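Local atomic coordinates of VWFA domain-containing protein (Alicyclobacillus acidocaldarius subsp. acidocaldarius, PDB entry 3RAG), a protein that is of unknown function but has a von Willebrand factor type A fold with a bound sodium ion, and may take part in metal-dependent binding. Residues P25-A30 / Y57-S62. Sequence-based numbering, arbitrary orientation.
Sequences PDPVEA and YQEAHS
Glu59 reaches from the first turn of helix 58-66 to the start of helix 27-36, where its carboxylate meets the ring of Pro27, Glu59 CD lying 3.3 Å from Pro27 CG. With CG anti to the backbone N (chi1 -174°) and the chain extended beyond it, the side chain crosses the proline ring at about a right angle. Val28, next to Pro27, packs its CG2 against Ser62 CB, one turn beyond Glu59, at 3.7 Å, while Val28 CG1 approaches the backbone oxygen of Ser62; Ile63 and Ala66 continue this apolar seam along helix 58-66. Asp26 N-caps helix 27-36: its OD1, met from above the carboxylate plane, accepts from Val28 N at 2.9 Å. A water donates to both Asp26 OD1 and Glu59 OE1, 2.7 Å from each, bridging these two oxygens, themselves 4.6 Å apart. Glu59 OE1 also bonds to Ser21 OG, in the loop after strand 10-17. Were Glu59 an alanine, Pro27 would probably lose part of its cover, and the bridging water and Ser21 would each be likely to lack a partner. The two neighbouring helices of this alpha/beta fold thus meet through a carboxylate laid on a proline ring and a Val28-Ser62 contact, next to a water-bridged acid pair whose likely mutual repulsion the shared water would soften.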
loop_
_atom_site.group_PDB
_atom_site.type_symbol
_atom_site.label_atom_id
_atom_site.label_comp_id
_atom_site.label_asym_id
_atom_site.label_seq_id
_atom_site.Cartn_x
_atom_site.Cartn_y
_atom_site.Cartn_z
ATOM N N PRO A 25 -2.810 12.024 -15.612
ATOM C CA PRO A 25 -1.360 12.222 -15.534
ATOM C C PRO A 25 -0.616 10.977 -15.041
ATOM O O PRO A 25 -1.216 9.995 -14.591
ATOM C CB PRO A 25 -1.211 13.417 -14.576
ATOM C CG PRO A 25 -2.489 13.431 -13.771
ATOM C CD PRO A 25 -3.565 12.802 -14.606
ATOM N N ASP A 26 0.700 11.021 -15.177
ATOM C CA ASP A 26 1.558 9.838 -14.983
ATOM C C ASP A 26 1.669 9.358 -13.538
ATOM O O ASP A 26 2.148 10.074 -12.665
ATOM C CB ASP A 26 2.937 10.172 -15.564
ATOM C CG ASP A 26 3.936 9.032 -15.450
ATOM O OD1 ASP A 26 3.571 7.891 -15.094
ATOM O OD2 ASP A 26 5.114 9.300 -15.746
ATOM N N PRO A 27 1.202 8.125 -13.260
ATOM C CA PRO A 27 1.245 7.626 -11.877
ATOM C C PRO A 27 2.670 7.338 -11.402
ATOM O O PRO A 27 2.896 7.221 -10.198
ATOM C CB PRO A 27 0.429 6.315 -11.942
ATOM C CG PRO A 27 0.538 5.872 -13.405
ATOM C CD PRO A 27 0.516 7.200 -14.184
ATOM N N VAL A 28 3.620 7.182 -12.327
ATOM C CA VAL A 28 4.994 6.975 -11.888
ATOM C C VAL A 28 5.485 8.215 -11.128
ATOM O O VAL A 28 6.119 8.118 -10.077
ATOM C CB VAL A 28 5.913 6.597 -13.057
ATOM C CG1 VAL A 28 7.375 6.425 -12.560
ATOM C CG2 VAL A 28 5.397 5.303 -13.683
ATOM N N GLU A 29 5.179 9.381 -11.663
ATOM C CA GLU A 29 5.527 10.636 -11.000
ATOM C C GLU A 29 4.777 10.808 -9.677
ATOM O O GLU A 29 5.328 11.326 -8.699
ATOM C CB GLU A 29 5.218 11.801 -11.945
ATOM C CG GLU A 29 6.295 12.822 -12.019
ATOM C CD GLU A 29 7.638 12.184 -12.279
ATOM O OE1 GLU A 29 8.586 12.480 -11.518
ATOM O OE2 GLU A 29 7.734 11.380 -13.234
ATOM N N ALA A 30 3.511 10.391 -9.649
ATOM C CA ALA A 30 2.723 10.451 -8.418
ATOM C C ALA A 30 3.378 9.615 -7.329
ATOM O O ALA A 30 3.458 10.028 -6.163
ATOM C CB ALA A 30 1.268 9.977 -8.672
ATOM N N TYR A 57 1.701 -4.366 -17.497
ATOM C CA TYR A 57 2.241 -4.079 -16.174
ATOM C C TYR A 57 3.652 -3.482 -16.162
ATOM O O TYR A 57 4.299 -3.491 -15.135
ATOM C CB TYR A 57 2.167 -5.318 -15.260
ATOM C CG TYR A 57 0.723 -5.706 -15.020
ATOM C CD1 TYR A 57 -0.184 -4.771 -14.543
ATOM C CD2 TYR A 57 0.262 -6.990 -15.319
ATOM C CE1 TYR A 57 -1.535 -5.093 -14.362
ATOM C CE2 TYR A 57 -1.082 -7.330 -15.131
ATOM C CZ TYR A 57 -1.970 -6.374 -14.637
ATOM O OH TYR A 57 -3.307 -6.686 -14.439
ATOM N N GLN A 58 4.139 -2.966 -17.291
ATOM C CA GLN A 58 5.392 -2.206 -17.229
ATOM C C GLN A 58 5.171 -1.062 -16.246
ATOM O O GLN A 58 5.964 -0.861 -15.328
ATOM C CB GLN A 58 5.783 -1.614 -18.594
ATOM C CG GLN A 58 6.152 -2.624 -19.679
ATOM C CD GLN A 58 7.478 -3.344 -19.407
ATOM O OE1 GLN A 58 8.207 -3.019 -18.471
ATOM N NE2 GLN A 58 7.779 -4.334 -20.228
ATOM N N GLU A 59 4.088 -0.306 -16.445
ATOM C CA GLU A 59 3.832 0.852 -15.590
ATOM C C GLU A 59 3.773 0.453 -14.122
ATOM O O GLU A 59 4.339 1.118 -13.260
ATOM C CB GLU A 59 2.516 1.536 -15.980
ATOM C CG GLU A 59 2.282 2.837 -15.203
ATOM C CD GLU A 59 0.936 3.419 -15.526
ATOM O OE1 GLU A 59 0.866 4.397 -16.314
ATOM O OE2 GLU A 59 -0.062 2.859 -15.027
ATOM N N ALA A 60 3.082 -0.638 -13.820
ATOM C CA ALA A 60 3.028 -1.129 -12.426
ATOM C C ALA A 60 4.429 -1.300 -11.828
ATOM O O ALA A 60 4.679 -0.911 -10.693
ATOM C CB ALA A 60 2.251 -2.452 -12.335
ATOM N N HIS A 61 5.337 -1.886 -12.605
ATOM C CA HIS A 61 6.710 -2.059 -12.150
ATOM C C HIS A 61 7.392 -0.708 -11.919
ATOM O O HIS A 61 8.109 -0.530 -10.918
ATOM C CB HIS A 61 7.509 -2.959 -13.113
ATOM C CG HIS A 61 7.408 -4.416 -12.774
ATOM N ND1 HIS A 61 6.594 -5.296 -13.456
ATOM C CD2 HIS A 61 7.960 -5.127 -11.762
ATOM C CE1 HIS A 61 6.683 -6.496 -12.905
ATOM N NE2 HIS A 61 7.501 -6.418 -11.874
ATOM N N SER A 62 7.167 0.232 -12.839
ATOM C CA SER A 62 7.764 1.562 -12.703
ATOM C C SER A 62 7.185 2.327 -11.512
ATOM O O SER A 62 7.893 3.089 -10.852
ATOM C CB SER A 62 7.573 2.368 -13.984
ATOM O OG SER A 62 8.254 1.708 -15.032
HETATM O O HOH W 1 3.109 5.833 -16.854
#